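Local coordinates for protein fatty acid amide hydrolase (Candida albicans, PDB 6KVR) that probably hydrolyses monocarboxylic acid amides to the carboxylate and ammonium, as a member of the amidase signature family, at residues A[203-208]-A[417-422]; A[356-361]-A[501-506]; A[341-346]-A[374-379]; A[99-104]-A[128-133]. All coordinates share one frame; numbering follows the deposited sequence.

Contacts 1 and 4 are buried, whereas contacts 2 and 3 are only partly so, and contact 1 lies closest to the centre of the chain. Contact 1 is polar, built from threonine and amide side chains beside the predicted substrate site; contact 4, about 35 Å away between centres, is apolar packing of two helices without a hydrogen bond between them. Contacts 2 and 3 share one neighbourhood: helix 357-372, whose first turn belongs to contact 2, follows strand 343-346 and precedes strand 376-379, the pair joined in contact 3. Backbone hydrogen bonds dominate contact 3 at the sheet edge, while an arginine reaching a backbone carbonyl marks contact 2.

Contact 1 (A[203-208]-A[417-422])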
loop_
_atom_site.group_PDB
_atom_site.type_symbol
_atom_site.label_atom_id
_atom_site.label_comp_id
_atom_site.label_asym_id
_atom_site.label_seq_id
_atom_site.Cartn_x
_atom_site.Cartn_y
_atom_site.Cartn_z
ATOM N N GLN A 203 -1.761 -26.524 8.839
ATOM C CA GLN A 203 -1.766 -25.200 9.439
ATOM C C GLN A 203 -2.562 -25.293 10.732
ATOM O O GLN A 203 -3.428 -26.159 10.860
ATOM C CB GLN A 203 -2.397 -24.175 8.488
ATOM C CG GLN A 203 -3.855 -24.492 8.232
ATOM C CD GLN A 203 -4.297 -24.212 6.819
ATOM O OE1 GLN A 203 -3.561 -23.621 6.020
ATOM N NE2 GLN A 203 -5.504 -24.653 6.492
ATOM N N PRO A 204 -2.283 -24.447 11.703
ATOM C CA PRO A 204 -3.057 -24.475 12.946
ATOM C C PRO A 204 -4.456 -23.900 12.777
ATOM O O PRO A 204 -4.720 -23.085 11.890
ATOM C CB PRO A 204 -2.226 -23.600 13.888
ATOM C CG PRO A 204 -1.549 -22.620 12.925
ATOM C CD PRO A 204 -1.165 -23.495 11.759
ATOM N N GLN A 205 -5.358 -24.341 13.657
ATOM C CA GLN A 205 -6.613 -23.635 13.880
ATOM C C GLN A 205 -6.357 -22.160 14.213
ATOM O O GLN A 205 -5.520 -21.840 15.068
ATOM C CB GLN A 205 -7.361 -24.340 15.015
ATOM C CG GLN A 205 -8.598 -23.652 15.545
ATOM C CD GLN A 205 -8.984 -24.215 16.918
ATOM O OE1 GLN A 205 -8.355 -23.900 17.933
ATOM N NE2 GLN A 205 -10.002 -25.058 16.946
ATOM N N THR A 206 -7.089 -21.270 13.530
ATOM C CA THR A 206 -7.064 -19.795 13.536
ATOM C C THR A 206 -5.928 -19.227 12.691
ATOM O O THR A 206 -5.933 -18.018 12.424
ATOM C CB THR A 206 -6.978 -19.134 14.937
ATOM O OG1 THR A 206 -5.637 -19.204 15.456
ATOM C CG2 THR A 206 -7.952 -19.758 15.939
ATOM N N LEU A 207 -4.957 -20.037 12.259
ATOM C CA LEU A 207 -3.793 -19.574 11.493
ATOM C C LEU A 207 -2.932 -18.603 12.285
ATOM O O LEU A 207 -2.186 -17.833 11.704
ATOM C CB LEU A 207 -4.199 -18.907 10.171
ATOM C CG LEU A 207 -5.155 -19.701 9.293
ATOM C CD1 LEU A 207 -5.405 -18.984 7.962
ATOM C CD2 LEU A 207 -4.610 -21.100 9.078
HETATM N N MSE A 208 -3.053 -18.586 13.602
HETATM C CA MSE A 208 -2.295 -17.662 14.439
HETATM C C MSE A 208 -1.554 -18.420 15.546
HETATM O O MSE A 208 -1.638 -18.070 16.725
HETATM C CB MSE A 208 -3.238 -16.600 15.036
HETATM C CG MSE A 208 -3.911 -15.697 13.997
HETATM SE SE MSE A 208 -2.481 -14.563 13.179
HETATM C CE MSE A 208 -2.363 -13.238 14.675
ATOM N N LYS A 417 -5.040 -25.026 22.592
ATOM C CA LYS A 417 -4.323 -24.273 23.622
ATOM C C LYS A 417 -3.733 -22.973 23.070
ATOM O O LYS A 417 -3.901 -21.897 23.659
ATOM C CB LYS A 417 -3.216 -25.141 24.233
ATOM C CG LYS A 417 -2.350 -24.387 25.236
ATOM C CD LYS A 417 -1.154 -25.197 25.701
ATOM C CE LYS A 417 -0.089 -24.267 26.265
ATOM N NZ LYS A 417 1.188 -24.981 26.475
ATOM N N LEU A 418 -3.008 -23.053 21.959
ATOM C CA LEU A 418 -2.418 -21.820 21.443
ATOM C C LEU A 418 -3.446 -20.924 20.771
ATOM O O LEU A 418 -3.126 -19.770 20.474
ATOM C CB LEU A 418 -1.255 -22.128 20.483
ATOM C CG LEU A 418 -0.018 -22.674 21.220
ATOM C CD1 LEU A 418 1.202 -22.831 20.309
ATOM C CD2 LEU A 418 0.322 -21.813 22.466
ATOM N N THR A 419 -4.669 -21.414 20.553
ATOM C CA THR A 419 -5.746 -20.567 20.047
ATOM C C THR A 419 -6.262 -19.661 21.155
ATOM O O THR A 419 -6.420 -18.452 20.954
ATOM C CB THR A 419 -6.876 -21.431 19.476
ATOM O OG1 THR A 419 -6.520 -21.875 18.165
ATOM C CG2 THR A 419 -8.181 -20.670 19.391
ATOM N N LYS A 420 -6.518 -20.240 22.332
ATOM C CA LYS A 420 -6.785 -19.447 23.528
ATOM C C LYS A 420 -5.692 -18.401 23.741
ATOM O O LYS A 420 -5.970 -17.255 24.107
ATOM C CB LYS A 420 -6.883 -20.371 24.744
ATOM C CG LYS A 420 -7.984 -21.437 24.644
ATOM C CD LYS A 420 -7.991 -22.347 25.887
ATOM C CE LYS A 420 -9.237 -23.219 25.954
ATOM N NZ LYS A 420 -9.192 -24.193 27.096
ATOM N N TRP A 421 -4.440 -18.786 23.505
ATOM C CA TRP A 421 -3.327 -17.864 23.671
ATOM C C TRP A 421 -3.460 -16.650 22.740
ATOM O O TRP A 421 -3.384 -15.502 23.192
ATOM C CB TRP A 421 -2.010 -18.619 23.429
ATOM C CG TRP A 421 -0.806 -17.759 23.498
ATOM C CD1 TRP A 421 -0.070 -17.295 22.442
ATOM C CD2 TRP A 421 -0.201 -17.212 24.680
ATOM N NE1 TRP A 421 0.968 -16.511 22.896
ATOM C CE2 TRP A 421 0.903 -16.434 24.263
ATOM C CE3 TRP A 421 -0.481 -17.308 26.046
ATOM C CZ2 TRP A 421 1.737 -15.769 25.170
ATOM C CZ3 TRP A 421 0.343 -16.640 26.947
ATOM C CH2 TRP A 421 1.437 -15.881 26.504
ATOM N N ASN A 422 -3.643 -16.878 21.432
ATOM C CA ASN A 422 -3.631 -15.733 20.518
ATOM C C ASN A 422 -4.930 -14.938 20.566
ATOM O O ASN A 422 -4.925 -13.745 20.240
ATOM C CB ASN A 422 -3.327 -16.175 19.072
ATOM C CG ASN A 422 -4.539 -16.735 18.353
ATOM O OD1 ASN A 422 -5.449 -15.999 17.934
ATOM N ND2 ASN A 422 -4.557 -18.045 18.192
HETATM O O HOH W 1 -0.648 -18.775 19.207
#
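Thr206 and Thr419 bring the loop 203-208 against the first turns of helix 417-423, their CA atoms 6.7 Å apart, and Met208 and Asn422 form a second close approach. Residues 204-207 form a type II beta turn, Leu207 N bonding to Pro204 O, and no backbone-to-backbone hydrogen bond joins the loop to the helix. A water bridges the two instead, donating to Met208 O and Leu418 O.

A direct link runs from Thr419 OG1 to Gln205 OE1, 2.7 Å, lying in the carbonyl plane on a lone pair of the amide; the hydroxyl is also bonded to His209 NE2. Gln205 reaches it with an extended chain, CG anti to the backbone N (chi1 171°), and meets the threonine at about a right angle. The same OE1 accepts from Thr416 N, while NE2 binds Glu413, so both ends of the amide are held. Thr206 CG2 packs on the Thr419 methyl, CG2 to CG2 3.6 Å. On its other branch, Thr206 OG1 donates to Gln205 O at 2.7 Å and accepts from Met208 N in an ST turn. Asn422 ND2 adds a weak bond to this OG1 at 3.2 Å and also donates to Leu418 O one turn back. The Asn422 amide carbon rests against Met208 CB, CG to CB 3.6 Å.

Met208 is a selenomethionine whose bent chain leads away from the helix and comes within about 4 Å of the Ile254 side chain. With Leu207 and Ile254 both predicted to bind substrate, the contact lies beside the probable substrate site of an amidase signature enzyme.

Contact 2 (A[356-361]-A[501-506]); sequences SPPIRR and IFQDPT
Arg361 reaches from the first turns of helix 357-372 across to the chain that leaves strand 501-502, and its guanidinium carries most of the contact. The side chain starts extended, CG anti to the backbone N (chi1 176°), then bends at the CG-CD bond (chi3 60°), which turns the flat end onto residues 501-504. There NH2 donates to Phe502 O over 3.1 Å; the carbonyl lies at the guanidinium edge, nearly in its plane, although the donor stands 33° off the plane of the carbonyl. The Ile501 CG2 methyl approaches the group obliquely, 3.6 Å from Arg361 NH1, and Asp504 CB lies 3.9 Å from Arg361 NH2.

The stronger partner of the arginine is Asp508, whose carboxylate forms a salt bridge with NH2 and also accepts from Asp504 N. One nitrogen thus serves a carbonyl and a carboxylate, tying the turn after the strand to the helix.

Pro358 and Gln503 lie side by side, pointing the same way, and touch through carbon alone, Pro358 CB to Gln503 CG 3.8 Å. Beyond CG the glutamine bends at chi2 and turns its amide away from the proline, where OE1 accepts from Gly538 N and NE2 donates to Pro533 O. Asp504 OD1 accepts from Thr506 N, 2.9 Å, in an Asx turn, and from Thr506 OG1 above the carboxylate plane.

Ile501 also packs on Ala362 and Thr365 farther along helix 357-372. Backbone hydrogen bonds between Ile501 and Val541 and between Gln503 and Ala539 fasten the segment beside strand 540-546, and Ile359 of the helix touches Val541.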
loop_
_atom_site.group_PDB
_atom_site.type_symbol
_atom_site.label_atom_id
_atom_site.label_comp_id
_atom_site.label_asym_id
_atom_site.label_seq_id
_atom_site.Cartn_x
_atom_site.Cartn_y
_atom_site.Cartn_z
ATOM N N SER A 356 18.058 -18.364 23.675
ATOM C CA SER A 356 18.625 -19.538 24.317
ATOM C C SER A 356 20.017 -19.834 23.762
ATOM O O SER A 356 20.409 -19.292 22.727
ATOM C CB SER A 356 17.683 -20.723 24.119
ATOM O OG SER A 356 17.858 -21.283 22.830
ATOM N N PRO A 357 20.784 -20.703 24.429
ATOM C CA PRO A 357 22.205 -20.891 24.078
ATOM C C PRO A 357 22.447 -21.248 22.619
ATOM O O PRO A 357 23.381 -20.695 22.019
ATOM C CB PRO A 357 22.646 -22.021 25.017
ATOM C CG PRO A 357 21.853 -21.730 26.265
ATOM C CD PRO A 357 20.489 -21.277 25.761
ATOM N N PRO A 358 21.682 -22.164 22.000
ATOM C CA PRO A 358 21.982 -22.464 20.584
ATOM C C PRO A 358 21.840 -21.258 19.668
ATOM O O PRO A 358 22.664 -21.089 18.761
ATOM C CB PRO A 358 20.989 -23.578 20.229
ATOM C CG PRO A 358 19.914 -23.470 21.233
ATOM C CD PRO A 358 20.581 -23.009 22.498
ATOM N N ILE A 359 20.839 -20.401 19.897
ATOM C CA ILE A 359 20.674 -19.209 19.060
ATOM C C ILE A 359 21.813 -18.224 19.302
ATOM O O ILE A 359 22.361 -17.639 18.356
ATOM C CB ILE A 359 19.307 -18.535 19.309
ATOM C CG1 ILE A 359 18.152 -19.549 19.256
ATOM C CG2 ILE A 359 19.070 -17.449 18.280
ATOM C CD1 ILE A 359 18.032 -20.282 17.929
ATOM N N ARG A 360 22.168 -18.005 20.566
ATOM C CA ARG A 360 23.282 -17.120 20.866
ATOM C C ARG A 360 24.556 -17.604 20.183
ATOM O O ARG A 360 25.263 -16.818 19.538
ATOM C CB ARG A 360 23.480 -17.014 22.375
ATOM C CG ARG A 360 24.643 -16.087 22.780
ATOM C CD ARG A 360 24.713 -15.909 24.291
ATOM N NE ARG A 360 24.817 -17.197 24.961
ATOM C CZ ARG A 360 24.608 -17.376 26.255
ATOM N NH1 ARG A 360 24.284 -16.366 27.042
ATOM N NH2 ARG A 360 24.739 -18.598 26.773
ATOM N N ARG A 361 24.846 -18.906 20.282
ATOM C CA ARG A 361 26.077 -19.436 19.702
ATOM C C ARG A 361 26.078 -19.286 18.185
ATOM O O ARG A 361 27.047 -18.787 17.601
ATOM C CB ARG A 361 26.270 -20.903 20.096
ATOM C CG ARG A 361 27.492 -21.555 19.455
ATOM C CD ARG A 361 27.827 -22.933 20.031
ATOM N NE ARG A 361 26.746 -23.890 19.858
ATOM C CZ ARG A 361 26.575 -24.652 18.786
ATOM N NH1 ARG A 361 27.415 -24.609 17.766
ATOM N NH2 ARG A 361 25.525 -25.471 18.732
ATOM N N ILE A 501 24.361 -24.592 11.378
ATOM C CA ILE A 501 24.612 -24.957 12.764
ATOM C C ILE A 501 23.393 -25.681 13.317
ATOM O O ILE A 501 22.246 -25.379 12.949
ATOM C CB ILE A 501 24.958 -23.710 13.597
ATOM C CG1 ILE A 501 26.303 -23.166 13.121
ATOM C CG2 ILE A 501 25.015 -24.056 15.090
ATOM C CD1 ILE A 501 26.543 -21.734 13.461
ATOM N N PHE A 502 23.645 -26.666 14.179
ATOM C CA PHE A 502 22.602 -27.434 14.836
ATOM C C PHE A 502 22.848 -27.390 16.329
ATOM O O PHE A 502 23.995 -27.288 16.779
ATOM C CB PHE A 502 22.573 -28.878 14.318
ATOM C CG PHE A 502 22.268 -28.971 12.849
ATOM C CD1 PHE A 502 23.225 -28.606 11.900
ATOM C CD2 PHE A 502 21.013 -29.376 12.410
ATOM C CE1 PHE A 502 22.945 -28.665 10.534
ATOM C CE2 PHE A 502 20.727 -29.452 11.041
ATOM C CZ PHE A 502 21.697 -29.088 10.102
ATOM N N GLN A 503 21.766 -27.435 17.096
ATOM C CA GLN A 503 21.922 -27.476 18.537
ATOM C C GLN A 503 22.778 -28.682 18.928
ATOM O O GLN A 503 22.700 -29.755 18.318
ATOM C CB GLN A 503 20.564 -27.534 19.226
ATOM C CG GLN A 503 20.625 -27.371 20.745
ATOM C CD GLN A 503 20.602 -28.702 21.476
ATOM O OE1 GLN A 503 20.778 -29.767 20.874
ATOM N NE2 GLN A 503 20.376 -28.650 22.787
ATOM N N ASP A 504 23.614 -28.478 19.937
ATOM C CA ASP A 504 24.521 -29.501 20.456
ATOM C C ASP A 504 24.258 -29.636 21.945
ATOM O O ASP A 504 24.606 -28.719 22.714
ATOM C CB ASP A 504 25.976 -29.110 20.197
ATOM C CG ASP A 504 26.949 -30.235 20.509
ATOM O OD1 ASP A 504 26.741 -30.968 21.510
ATOM O OD2 ASP A 504 27.922 -30.389 19.737
ATOM N N PRO A 505 23.663 -30.735 22.410
ATOM C CA PRO A 505 23.323 -30.820 23.838
ATOM C C PRO A 505 24.539 -30.804 24.753
ATOM O O PRO A 505 24.415 -30.389 25.912
ATOM C CB PRO A 505 22.536 -32.134 23.941
ATOM C CG PRO A 505 22.902 -32.922 22.727
ATOM C CD PRO A 505 23.216 -31.917 21.650
ATOM N N THR A 506 25.721 -31.186 24.269
ATOM C CA THR A 506 26.888 -31.143 25.141
ATOM C C THR A 506 27.464 -29.744 25.296
ATOM O O THR A 506 28.342 -29.548 26.140
ATOM C CB THR A 506 27.992 -32.080 24.638
ATOM O OG1 THR A 506 28.798 -31.396 23.672
ATOM C CG2 THR A 506 27.401 -33.356 24.017
#

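Contact 3 (A[341-346]-A[374-379]); sequences DLTVAI and GAKIIE
Val344 is bonded through both backbone groups to strand 376-379: its N donates to Lys376 O at 2.8 Å, and its O accepts from Ile378 N at 2.9 Å. Ile346 N then bonds to Ile378 O, 2.8 Å. At the start of the ladder the bond from Lys376 N to Leu342 O is weak. CA-H...O contacts fill in between, among them Thr343 CA to Lys376 O, 3.1 Å.

The strands run parallel with a crossing angle of -23°. Thr343, Lys376, Ala345 and Ile378 share one face, where the lysine's aliphatic chain lies alongside the threonine, Lys376 CD to Thr343 OG1 3.7 Å, and Ile378 CD1 meets the Thr343 methyl. The other face bears Val344, Ile377, Ile346 and Glu379; helix 357-372 packs on it through Val367, as the crossover of a beta-alpha-beta unit. Gly374, with positive phi, ends that helix in a Schellman motif. On the far side of strand 343-346 comes strand 462-466.

The polar links are thus all main-chain, with side chains adding van der Waals contact: Ile346 and Ile377 meet the helix on one face, where exposed Glu379 pairs with Arg348, and exposed Lys376 lies on the opposite face.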
loop_
_atom_site.group_PDB
_atom_site.type_symbol
_atom_site.label_atom_id
_atom_site.label_comp_id
_atom_site.label_asym_id
_atom_site.label_seq_id
_atom_site.Cartn_x
_atom_site.Cartn_y
_atom_site.Cartn_z
ATOM N N ASP A 341 31.639 -5.896 0.918
ATOM C CA ASP A 341 30.884 -4.707 0.546
ATOM C C ASP A 341 29.686 -4.433 1.458
ATOM O O ASP A 341 29.057 -3.379 1.310
ATOM C CB ASP A 341 30.396 -4.832 -0.903
ATOM C CG ASP A 341 31.536 -4.749 -1.922
ATOM O OD1 ASP A 341 31.476 -5.466 -2.951
ATOM O OD2 ASP A 341 32.494 -3.973 -1.695
ATOM N N LEU A 342 29.370 -5.331 2.402
ATOM C CA LEU A 342 28.132 -5.269 3.175
ATOM C C LEU A 342 28.340 -4.609 4.532
ATOM O O LEU A 342 29.360 -4.826 5.194
ATOM C CB LEU A 342 27.549 -6.673 3.390
ATOM C CG LEU A 342 27.247 -7.544 2.166
ATOM C CD1 LEU A 342 27.205 -9.010 2.531
ATOM C CD2 LEU A 342 25.945 -7.143 1.513
ATOM N N THR A 343 27.354 -3.818 4.954
ATOM C CA THR A 343 27.255 -3.333 6.328
ATOM C C THR A 343 26.052 -4.011 6.980
ATOM O O THR A 343 24.931 -3.916 6.470
ATOM C CB THR A 343 27.122 -1.813 6.367
ATOM O OG1 THR A 343 28.255 -1.222 5.718
ATOM C CG2 THR A 343 27.047 -1.307 7.808
ATOM N N VAL A 344 26.280 -4.718 8.083
ATOM C CA VAL A 344 25.245 -5.533 8.712
ATOM C C VAL A 344 25.087 -5.102 10.170
ATOM O O VAL A 344 26.046 -5.157 10.945
ATOM C CB VAL A 344 25.565 -7.037 8.622
ATOM C CG1 VAL A 344 24.382 -7.847 9.126
ATOM C CG2 VAL A 344 25.896 -7.439 7.198
ATOM N N ALA A 345 23.880 -4.680 10.540
ATOM C CA ALA A 345 23.541 -4.434 11.932
ATOM C C ALA A 345 23.042 -5.725 12.575
ATOM O O ALA A 345 22.271 -6.479 11.972
ATOM C CB ALA A 345 22.488 -3.330 12.041
ATOM N N ILE A 346 23.503 -5.992 13.794
ATOM C CA ILE A 346 23.253 -7.259 14.471
ATOM C C ILE A 346 22.331 -7.007 15.650
ATOM O O ILE A 346 22.593 -6.122 16.472
ATOM C CB ILE A 346 24.559 -7.924 14.946
ATOM C CG1 ILE A 346 25.607 -7.904 13.829
ATOM C CG2 ILE A 346 24.292 -9.369 15.410
ATOM C CD1 ILE A 346 25.217 -8.732 12.612
ATOM N N GLY A 374 35.351 -9.611 5.933
ATOM C CA GLY A 374 35.492 -8.193 5.659
ATOM C C GLY A 374 34.255 -7.311 5.789
ATOM O O GLY A 374 34.298 -6.157 5.338
ATOM N N ALA A 375 33.171 -7.791 6.400
ATOM C CA ALA A 375 31.960 -6.978 6.488
ATOM C C ALA A 375 32.039 -6.001 7.653
ATOM O O ALA A 375 32.528 -6.335 8.735
ATOM C CB ALA A 375 30.718 -7.860 6.642
ATOM N N LYS A 376 31.557 -4.787 7.424
ATOM C CA LYS A 376 31.348 -3.847 8.516
ATOM C C LYS A 376 30.112 -4.277 9.302
ATOM O O LYS A 376 29.003 -4.320 8.755
ATOM C CB LYS A 376 31.189 -2.426 7.972
ATOM C CG LYS A 376 31.069 -1.325 9.030
ATOM C CD LYS A 376 30.585 -0.028 8.371
ATOM C CE LYS A 376 30.947 1.239 9.153
ATOM N NZ LYS A 376 30.272 1.356 10.479
ATOM N N ILE A 377 30.295 -4.623 10.573
ATOM C CA ILE A 377 29.179 -5.001 11.430
ATOM C C ILE A 377 28.961 -3.895 12.453
ATOM O O ILE A 377 29.914 -3.266 12.931
ATOM C CB ILE A 377 29.374 -6.366 12.128
ATOM C CG1 ILE A 377 30.388 -6.258 13.248
ATOM C CG2 ILE A 377 29.770 -7.471 11.134
ATOM C CD1 ILE A 377 29.975 -7.043 14.468
ATOM N N ILE A 378 27.695 -3.633 12.752
ATOM C CA ILE A 378 27.279 -2.663 13.755
ATOM C C ILE A 378 26.498 -3.432 14.809
ATOM O O ILE A 378 25.576 -4.180 14.465
ATOM C CB ILE A 378 26.409 -1.550 13.135
ATOM C CG1 ILE A 378 27.199 -0.741 12.109
ATOM C CG2 ILE A 378 25.812 -0.657 14.207
ATOM C CD1 ILE A 378 26.350 0.269 11.362
ATOM N N GLU A 379 26.880 -3.278 16.080
ATOM C CA GLU A 379 26.126 -3.883 17.173
ATOM C C GLU A 379 24.946 -2.972 17.486
ATOM O O GLU A 379 25.125 -1.785 17.783
ATOM C CB GLU A 379 27.001 -4.116 18.406
ATOM C CG GLU A 379 28.107 -5.167 18.218
ATOM C CD GLU A 379 27.605 -6.622 18.081
ATOM O OE1 GLU A 379 26.568 -6.987 18.678
ATOM O OE2 GLU A 379 28.272 -7.419 17.381
#

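Contact 4 (A[99-104]-A[128-133]); sequences SSVEVF and EGLKQA
Phe104 drives its ring at the backbone of helix 126-143, where Gly129 has no side chain to block it. Gly129 C sits over one ring face, displaced toward the rim, 3.5 Å from Phe104 CZ, and Leu130 N comes obliquely to within 3.4 Å of Phe104 CE2. The ring gets there because CG stands anti to the backbone N (chi1 175°). Tyr198 meets the same ring edge-to-face.

Nearer the start of helix 100-118, Ala133 points toward it, its CB 3.9 Å from Phe104 CB. These are consecutive helices of the amidase chain, linked through the short strand 123-124 and running nearly antiparallel, their local axes 151° apart in direction and 9.0 Å apart at closest approach. Gly129 and Ala133 put small residues at the interface.

Val101 and Leu130 cross obliquely, Val101 CG1 touching Leu130 CD1 at 4.0 Å, while the other valine methyl, CG2, lies near Ala133. Ser100 adds its CB, 3.6 Å from Ala133 O. A capping box closes the N-terminus of helix 100-118: Glu102 N donates to Ser99 OG, 2.9 Å, and Ser99 N to Glu102 OE2. Asp137, one turn beyond Ala133, accepts from Ser100 N and Val101 N.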
loop_
_atom_site.group_PDB
_atom_site.type_symbol
_atom_site.label_atom_id
_atom_site.label_comp_id
_atom_site.label_asym_id
_atom_site.label_seq_id
_atom_site.Cartn_x
_atom_site.Cartn_y
_atom_site.Cartn_z
ATOM N N SER A 99 12.337 -36.275 -17.701
ATOM C CA SER A 99 10.912 -36.144 -17.914
ATOM C C SER A 99 10.270 -35.490 -16.693
ATOM O O SER A 99 10.807 -35.518 -15.583
ATOM C CB SER A 99 10.283 -37.510 -18.193
ATOM O OG SER A 99 10.053 -38.234 -17.000
ATOM N N SER A 100 9.125 -34.852 -16.917
ATOM C CA SER A 100 8.392 -34.307 -15.780
ATOM C C SER A 100 7.856 -35.430 -14.916
ATOM O O SER A 100 7.868 -35.334 -13.683
ATOM C CB SER A 100 7.251 -33.405 -16.252
ATOM O OG SER A 100 7.770 -32.210 -16.770
ATOM N N VAL A 101 7.414 -36.514 -15.554
ATOM C CA VAL A 101 6.850 -37.646 -14.827
ATOM C C VAL A 101 7.864 -38.213 -13.835
ATOM O O VAL A 101 7.560 -38.406 -12.650
ATOM C CB VAL A 101 6.370 -38.717 -15.818
ATOM C CG1 VAL A 101 6.067 -40.017 -15.079
ATOM C CG2 VAL A 101 5.145 -38.206 -16.585
ATOM N N GLU A 102 9.083 -38.490 -14.299
ATOM C CA GLU A 102 10.080 -39.069 -13.412
ATOM C C GLU A 102 10.443 -38.104 -12.279
ATOM O O GLU A 102 10.616 -38.526 -11.129
ATOM C CB GLU A 102 11.289 -39.499 -14.246
ATOM C CG GLU A 102 12.463 -38.564 -14.274
ATOM C CD GLU A 102 13.569 -39.068 -15.197
ATOM O OE1 GLU A 102 14.144 -40.155 -14.929
ATOM O OE2 GLU A 102 13.840 -38.384 -16.208
ATOM N N VAL A 103 10.501 -36.800 -12.568
ATOM C CA VAL A 103 10.781 -35.831 -11.514
ATOM C C VAL A 103 9.642 -35.801 -10.500
ATOM O O VAL A 103 9.875 -35.725 -9.288
ATOM C CB VAL A 103 11.051 -34.447 -12.124
ATOM C CG1 VAL A 103 10.932 -33.348 -11.058
ATOM C CG2 VAL A 103 12.431 -34.429 -12.765
ATOM N N PHE A 104 8.396 -35.916 -10.973
ATOM C CA PHE A 104 7.255 -35.918 -10.063
ATOM C C PHE A 104 7.255 -37.139 -9.150
ATOM O O PHE A 104 6.988 -37.024 -7.946
ATOM C CB PHE A 104 5.954 -35.868 -10.854
ATOM C CG PHE A 104 4.738 -35.983 -9.989
ATOM C CD1 PHE A 104 4.324 -34.911 -9.213
ATOM C CD2 PHE A 104 4.040 -37.172 -9.914
ATOM C CE1 PHE A 104 3.217 -35.027 -8.413
ATOM C CE2 PHE A 104 2.935 -37.292 -9.114
ATOM C CZ PHE A 104 2.521 -36.227 -8.354
ATOM N N GLU A 128 -3.751 -37.125 -9.304
ATOM C CA GLU A 128 -3.944 -35.915 -10.094
ATOM C C GLU A 128 -2.613 -35.273 -10.428
ATOM O O GLU A 128 -2.426 -34.751 -11.531
ATOM C CB GLU A 128 -4.828 -34.922 -9.351
ATOM C CG GLU A 128 -6.213 -35.427 -9.001
ATOM C CD GLU A 128 -6.968 -34.422 -8.152
ATOM O OE1 GLU A 128 -6.813 -33.209 -8.406
ATOM O OE2 GLU A 128 -7.695 -34.835 -7.227
ATOM N N GLY A 129 -1.678 -35.282 -9.477
ATOM C CA GLY A 129 -0.346 -34.787 -9.770
ATOM C C GLY A 129 0.284 -35.512 -10.945
ATOM O O GLY A 129 0.849 -34.881 -11.843
ATOM N N LEU A 130 0.162 -36.845 -10.970
ATOM C CA LEU A 130 0.738 -37.633 -12.060
ATOM C C LEU A 130 0.169 -37.203 -13.412
ATOM O O LEU A 130 0.915 -36.994 -14.378
ATOM C CB LEU A 130 0.490 -39.128 -11.809
ATOM C CG LEU A 130 1.090 -40.059 -12.873
ATOM C CD1 LEU A 130 2.569 -39.731 -13.088
ATOM C CD2 LEU A 130 0.880 -41.557 -12.553
ATOM N N LYS A 131 -1.157 -37.062 -13.494
ATOM C CA LYS A 131 -1.795 -36.601 -14.727
ATOM C C LYS A 131 -1.289 -35.224 -15.146
ATOM O O LYS A 131 -1.057 -34.981 -16.334
ATOM C CB LYS A 131 -3.313 -36.594 -14.547
ATOM C CG LYS A 131 -3.940 -37.946 -14.810
ATOM C CD LYS A 131 -5.400 -37.955 -14.409
ATOM C CE LYS A 131 -5.858 -39.351 -14.018
ATOM N NZ LYS A 131 -5.671 -40.321 -15.130
ATOM N N GLN A 132 -1.103 -34.310 -14.188
ATOM C CA GLN A 132 -0.521 -33.008 -14.512
ATOM C C GLN A 132 0.881 -33.154 -15.085
ATOM O O GLN A 132 1.243 -32.474 -16.050
ATOM C CB GLN A 132 -0.454 -32.119 -13.275
ATOM C CG GLN A 132 -1.754 -31.746 -12.649
ATOM C CD GLN A 132 -1.521 -30.982 -11.361
ATOM O OE1 GLN A 132 -0.831 -29.956 -11.359
ATOM N NE2 GLN A 132 -2.072 -31.491 -10.252
ATOM N N ALA A 133 1.710 -33.994 -14.460
ATOM C CA ALA A 133 3.063 -34.184 -14.968
ATOM C C ALA A 133 3.041 -34.781 -16.363
ATOM O O ALA A 133 3.899 -34.459 -17.191
ATOM C CB ALA A 133 3.878 -35.071 -14.025
#